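Local coordinates for porphyranase B (Zobellia galactanivorans, PDB 3JUU), which hydrolyses the sulfated red-algal polysaccharide porphyran at linkages between beta-D-galactopyranose and alpha-L-galactopyranose-6-sulfate, releasing mainly disaccharides, at residues 84-88 and 89-93; 259-263 and 264-268. All blocks are in the same frame, centred on the assembly; numbering follows the deposited sequence.

Contact 1: 84-88 and 89-93; sequences PIVKN and NKTYT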
loop_
_atom_site.group_PDB
_atom_site.type_symbol
_atom_site.label_atom_id
_atom_site.label_comp_id
_atom_site.label_asym_id
_atom_site.label_seq_id
_atom_site.Cartn_x
_atom_site.Cartn_y
_atom_site.Cartn_z
ATOM N N PRO A 84 7.818 23.789 -10.312
ATOM C CA PRO A 84 8.683 22.666 -9.896
ATOM C C PRO A 84 9.381 22.893 -8.550
ATOM O O PRO A 84 9.663 24.057 -8.147
ATOM C CB PRO A 84 9.722 22.580 -11.006
ATOM C CG PRO A 84 9.158 23.362 -12.177
ATOM C CD PRO A 84 8.319 24.461 -11.527
ATOM N N ILE A 85 9.688 21.791 -7.860
ATOM C CA ILE A 85 10.346 21.834 -6.569
ATOM C C ILE A 85 11.579 20.950 -6.717
ATOM O O ILE A 85 11.485 19.813 -7.186
ATOM C CB ILE A 85 9.392 21.359 -5.462
ATOM C CG1 ILE A 85 8.318 22.454 -5.223
ATOM C CG2 ILE A 85 10.146 21.130 -4.103
ATOM C CD1 ILE A 85 7.428 22.128 -4.001
ATOM N N VAL A 86 12.758 21.484 -6.382
ATOM C CA VAL A 86 13.961 20.690 -6.473
ATOM C C VAL A 86 14.355 20.202 -5.086
ATOM O O VAL A 86 14.506 21.014 -4.175
ATOM C CB VAL A 86 15.136 21.482 -7.129
ATOM C CG1 VAL A 86 16.433 20.678 -7.106
ATOM C CG2 VAL A 86 14.802 21.870 -8.562
ATOM N N LYS A 87 14.454 18.889 -4.911
ATOM C CA LYS A 87 14.868 18.325 -3.645
ATOM C C LYS A 87 15.878 17.186 -3.935
ATOM O O LYS A 87 15.631 16.372 -4.845
ATOM C CB LYS A 87 13.634 17.868 -2.827
ATOM C CG LYS A 87 12.954 19.068 -2.106
ATOM C CD LYS A 87 11.703 18.637 -1.382
ATOM C CE LYS A 87 10.865 19.802 -0.840
ATOM N NZ LYS A 87 11.528 20.438 0.335
ATOM N N ASN A 88 17.008 17.113 -3.186
ATOM C CA ASN A 88 18.020 16.099 -3.421
ATOM C C ASN A 88 18.506 16.083 -4.857
ATOM O O ASN A 88 18.755 15.046 -5.454
ATOM C CB ASN A 88 17.530 14.677 -3.009
ATOM C CG ASN A 88 17.234 14.583 -1.490
ATOM O OD1 ASN A 88 17.931 15.201 -0.662
ATOM N ND2 ASN A 88 16.179 13.870 -1.134
ATOM N N ASN A 89 18.667 17.273 -5.411
ATOM C CA ASN A 89 19.114 17.471 -6.791
ATOM C C ASN A 89 18.249 16.869 -7.844
ATOM O O ASN A 89 18.716 16.688 -8.979
ATOM C CB ASN A 89 20.594 17.032 -7.033
ATOM C CG ASN A 89 21.567 17.806 -6.107
ATOM O OD1 ASN A 89 21.404 19.007 -5.877
ATOM N ND2 ASN A 89 22.546 17.116 -5.560
ATOM N N LYS A 90 17.000 16.594 -7.497
ATOM C CA LYS A 90 16.059 16.133 -8.547
ATOM C C LYS A 90 14.833 17.079 -8.651
ATOM O O LYS A 90 14.368 17.658 -7.645
ATOM C CB LYS A 90 15.606 14.710 -8.195
ATOM C CG LYS A 90 16.731 13.730 -8.219
ATOM C CD LYS A 90 16.256 12.322 -8.103
ATOM C CE LYS A 90 17.380 11.369 -8.627
ATOM N NZ LYS A 90 17.128 9.876 -8.447
ATOM N N THR A 91 14.292 17.190 -9.868
ATOM C CA THR A 91 13.118 18.046 -10.073
ATOM C C THR A 91 11.809 17.219 -9.870
ATOM O O THR A 91 11.623 16.158 -10.503
ATOM C CB THR A 91 13.193 18.628 -11.503
ATOM O OG1 THR A 91 14.279 19.593 -11.544
ATOM C CG2 THR A 91 11.878 19.396 -11.851
ATOM N N TYR A 92 10.939 17.751 -9.040
ATOM C CA TYR A 92 9.561 17.255 -8.831
ATOM C C TYR A 92 8.569 18.192 -9.540
ATOM O O TYR A 92 8.680 19.454 -9.409
ATOM C CB TYR A 92 9.297 17.241 -7.347
ATOM C CG TYR A 92 10.077 16.146 -6.617
ATOM C CD1 TYR A 92 9.463 14.907 -6.278
ATOM C CD2 TYR A 92 11.386 16.366 -6.205
ATOM C CE1 TYR A 92 10.202 13.895 -5.622
ATOM C CE2 TYR A 92 12.130 15.316 -5.593
ATOM C CZ TYR A 92 11.534 14.112 -5.293
ATOM O OH TYR A 92 12.309 13.103 -4.640
ATOM N N THR A 93 7.610 17.603 -10.258
ATOM C CA THR A 93 6.642 18.403 -10.992
ATOM C C THR A 93 5.247 18.057 -10.598
ATOM O O THR A 93 4.318 18.784 -10.934
ATOM C CB THR A 93 6.766 18.137 -12.471
ATOM O OG1 THR A 93 6.749 16.704 -12.704
ATOM C CG2 THR A 93 8.106 18.666 -13.023
HETATM O O HOH W 1 14.667 12.504 -3.480
#
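Tyr92 lies against the backbone of Ile85 and Lys87, and its side chain can be followed outward atom by atom. CB sits 3.4 Å from Ile85 O, the same oxygen that accepts the backbone N-H of Tyr92. With CG anti to the carbonyl carbon (chi1 -71°), the ring runs back along the partner strand. CD2 comes within 3.6 Å of Ile85 O. Farther out, CE2 reaches Lys87 O at 3.7 Å and also touches the CB of Lys87. Both carbonyl oxygens lie near the ring plane, so they meet C-H groups of its edge and not its pi face. At the tip, OH is hydrogen-bonded to Gly56 O and also accepts from a water 2.7 Å away, which in turn receives a bond from Asn88 ND2. The side chain of Tyr92 also touches Leu61 of strand 60-62 and Ile55 of a loop. With an alanine here, Gly56 O and the bridging water would probably lose their phenolic partner, and a gap is likely to open beside Lys87 and Leu61. The backbone pairing identifies a beta hairpin with a two-residue loop: Ile85 and Tyr92 exchange two N-H...O bonds, Lys87 and Lys90 exchange two more, and a type I' turn with Asn88 and Asn89 at its corners closes the loop. Both asparagines have positive phi, as this turn requires. The tyrosine side chain is about 6 Å from those of Trp54 and Arg57, which probably bind substrate, consistent with a place near the substrate site. Between the hydrogen-bonded pairs, Val86 and Thr91 form a non-hydrogen-bonded pair whose side chains project from the opposite face to Tyr92; Val86 CG2 approaches Thr91 OG1 at 3.8 Å. Thr91 CG2, anti to its own N, instead turns to Pro84 CB, 3.9 Å away.

Contact 2: 259-263 and 264-268; sequences SKEDR and TTTYN. With SO4 (sulfate ion), chain F.
Thr264 OG1 donates to Lys260 O at 2.6 Å and is also hydrogen-bonded to Thr77 OG1 on strand 73-87, so one buried hydroxyl has a partner in the helical turn and another in the sheet. Its position follows from chi1 of -65°, which sets OG1 beside the backbone N and over the end of the turn; it approaches Lys260 O from 42° out of the carbonyl plane. The N-H of Thr264 bonds to Glu261 O at 3.1 Å, and the two bonds from one residue tie the short, weakly bonded helical turn to the start of the strand. At the other end Ser259 is the N-cap, its OG accepting from Asp262 N at 3.0 Å. Arg263, bent at chi3 (-62°), presents the edge of its guanidinium to a sulfate ion, probably from the crystallisation liquor: NH1 reaches O3 at 2.7 Å and NH2 reaches O1 at 3.0 Å, both nearly straight. NE bonds to Gly258 O and NH1 also to Thr78 O, which helps fix the rotation of the group. The extended chain of Lys260 passes alongside the same ion, CE 3.5 Å from O2. A water links Glu261 OE1 with Thr266 OG1. Backbone bonds from Thr265 to Ile76 and from Thr266 to Lys115 continue this capped single helical turn into a strand hydrogen-bonded on both flanks, to strands 73-87 and 108-115, in the family 16 jelly-roll beta-sandwich.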
loop_
_atom_site.group_PDB
_atom_site.type_symbol
_atom_site.label_atom_id
_atom_site.label_comp_id
_atom_site.label_asym_id
_atom_site.label_seq_id
_atom_site.Cartn_x
_atom_site.Cartn_y
_atom_site.Cartn_z
ATOM N N SER A 259 -10.911 14.884 -13.539
ATOM C CA SER A 259 -11.663 15.424 -12.394
ATOM C C SER A 259 -10.985 15.146 -11.046
ATOM O O SER A 259 -10.089 14.276 -10.949
ATOM C CB SER A 259 -13.040 14.779 -12.373
ATOM O OG SER A 259 -12.900 13.389 -12.079
ATOM N N LYS A 260 -11.397 15.850 -9.990
ATOM C CA LYS A 260 -10.797 15.583 -8.651
ATOM C C LYS A 260 -11.023 14.108 -8.326
ATOM O O LYS A 260 -10.098 13.405 -7.833
ATOM C CB LYS A 260 -11.327 16.464 -7.554
ATOM C CG LYS A 260 -10.389 16.498 -6.316
ATOM C CD LYS A 260 -10.999 17.190 -5.148
ATOM C CE LYS A 260 -10.051 17.107 -3.972
ATOM N NZ LYS A 260 -10.529 18.051 -2.933
ATOM N N GLU A 261 -12.225 13.601 -8.615
ATOM C CA GLU A 261 -12.494 12.167 -8.315
ATOM C C GLU A 261 -11.525 11.228 -9.070
ATOM O O GLU A 261 -10.978 10.318 -8.505
ATOM C CB GLU A 261 -13.931 11.826 -8.700
ATOM C CG GLU A 261 -14.389 10.386 -8.256
ATOM C CD GLU A 261 -14.396 10.130 -6.687
ATOM O OE1 GLU A 261 -14.123 11.026 -5.795
ATOM O OE2 GLU A 261 -14.696 8.952 -6.358
ATOM N N ASP A 262 -11.342 11.470 -10.340
ATOM C CA ASP A 262 -10.393 10.680 -11.169
ATOM C C ASP A 262 -8.967 10.842 -10.648
ATOM O O ASP A 262 -8.193 9.857 -10.724
ATOM C CB ASP A 262 -10.374 11.129 -12.595
ATOM C CG ASP A 262 -11.606 10.674 -13.389
ATOM O OD1 ASP A 262 -12.413 9.914 -12.831
ATOM O OD2 ASP A 262 -11.660 11.060 -14.578
ATOM N N ARG A 263 -8.608 12.011 -10.058
ATOM C CA ARG A 263 -7.225 12.167 -9.498
ATOM C C ARG A 263 -7.066 11.634 -8.089
ATOM O O ARG A 263 -5.968 11.682 -7.551
ATOM C CB ARG A 263 -6.810 13.669 -9.526
ATOM C CG ARG A 263 -6.536 14.046 -10.987
ATOM C CD ARG A 263 -6.127 15.574 -11.130
ATOM N NE ARG A 263 -7.229 16.489 -10.683
ATOM C CZ ARG A 263 -7.310 17.202 -9.537
ATOM N NH1 ARG A 263 -6.447 17.149 -8.505
ATOM N NH2 ARG A 263 -8.383 18.008 -9.399
ATOM N N THR A 264 -8.130 11.063 -7.509
ATOM C CA THR A 264 -8.139 10.727 -6.099
ATOM C C THR A 264 -8.145 9.204 -5.903
ATOM O O THR A 264 -8.949 8.537 -6.515
ATOM C CB THR A 264 -9.343 11.333 -5.380
ATOM O OG1 THR A 264 -9.160 12.776 -5.438
ATOM C CG2 THR A 264 -9.470 10.843 -3.848
ATOM N N THR A 265 -7.246 8.720 -5.051
ATOM C CA THR A 265 -7.287 7.303 -4.602
ATOM C C THR A 265 -8.074 7.362 -3.305
ATOM O O THR A 265 -7.743 8.156 -2.448
ATOM C CB THR A 265 -5.819 6.821 -4.334
ATOM O OG1 THR A 265 -5.113 6.850 -5.585
ATOM C CG2 THR A 265 -5.924 5.358 -3.776
ATOM N N THR A 266 -9.143 6.583 -3.188
ATOM C CA THR A 266 -10.009 6.689 -2.007
ATOM C C THR A 266 -9.967 5.375 -1.205
ATOM O O THR A 266 -10.152 4.316 -1.814
ATOM C CB THR A 266 -11.458 6.936 -2.477
ATOM O OG1 THR A 266 -11.518 8.128 -3.325
ATOM C CG2 THR A 266 -12.425 7.051 -1.249
ATOM N N TYR A 267 -9.697 5.460 0.093
ATOM C CA TYR A 267 -9.722 4.296 0.987
ATOM C C TYR A 267 -10.904 4.513 1.900
ATOM O O TYR A 267 -10.886 5.487 2.669
ATOM C CB TYR A 267 -8.452 4.225 1.817
ATOM C CG TYR A 267 -7.165 4.216 0.981
ATOM C CD1 TYR A 267 -6.458 3.007 0.769
ATOM C CD2 TYR A 267 -6.646 5.398 0.426
ATOM C CE1 TYR A 267 -5.240 3.016 0.014
ATOM C CE2 TYR A 267 -5.471 5.400 -0.343
ATOM C CZ TYR A 267 -4.782 4.217 -0.546
ATOM O OH TYR A 267 -3.618 4.191 -1.274
ATOM N N ASN A 268 -11.940 3.669 1.797
ATOM C CA ASN A 268 -13.074 3.761 2.753
ATOM C C ASN A 268 -12.690 3.389 4.186
ATOM O O ASN A 268 -13.225 3.939 5.152
ATOM C CB ASN A 268 -14.313 2.983 2.279
ATOM C CG ASN A 268 -14.949 3.584 1.074
ATOM O OD1 ASN A 268 -14.810 4.794 0.807
ATOM N ND2 ASN A 268 -15.690 2.763 0.318
HETATM S S SO4 F . -7.491 19.912 -6.193
HETATM O O1 SO4 F . -8.567 20.065 -7.195
HETATM O O2 SO4 F . -8.199 19.918 -4.898
HETATM O O3 SO4 F . -6.677 18.688 -6.308
HETATM O O4 SO4 F . -6.587 21.080 -6.239
HETATM O O HOH W 2 -13.425 9.975 -2.807
#

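Overall arrangement
Contact 1 closes before contact 2 opens along the chain, and their centres lie about 25 Å apart, with nearest atoms about 11 Å apart and no direct touch. The geometric connection is strand 73-87: its far end forms one arm of the 84-93 hairpin, while its earlier part pairs antiparallel with strand 264-276, which begins in contact 2. One strand thus runs from the surface hairpin to a neighbour of contact 2, so the two sit on a shared sheet of the jelly roll. Contact 1 is a hairpin tip, its centre about 24 Å from the centre of the chain. Contact 2, partly buried, has its centre about 15 Å from it and leads into a strand where the side chain of Thr265 lies about 9 Å from that of Glu243, probably a substrate-binding residue.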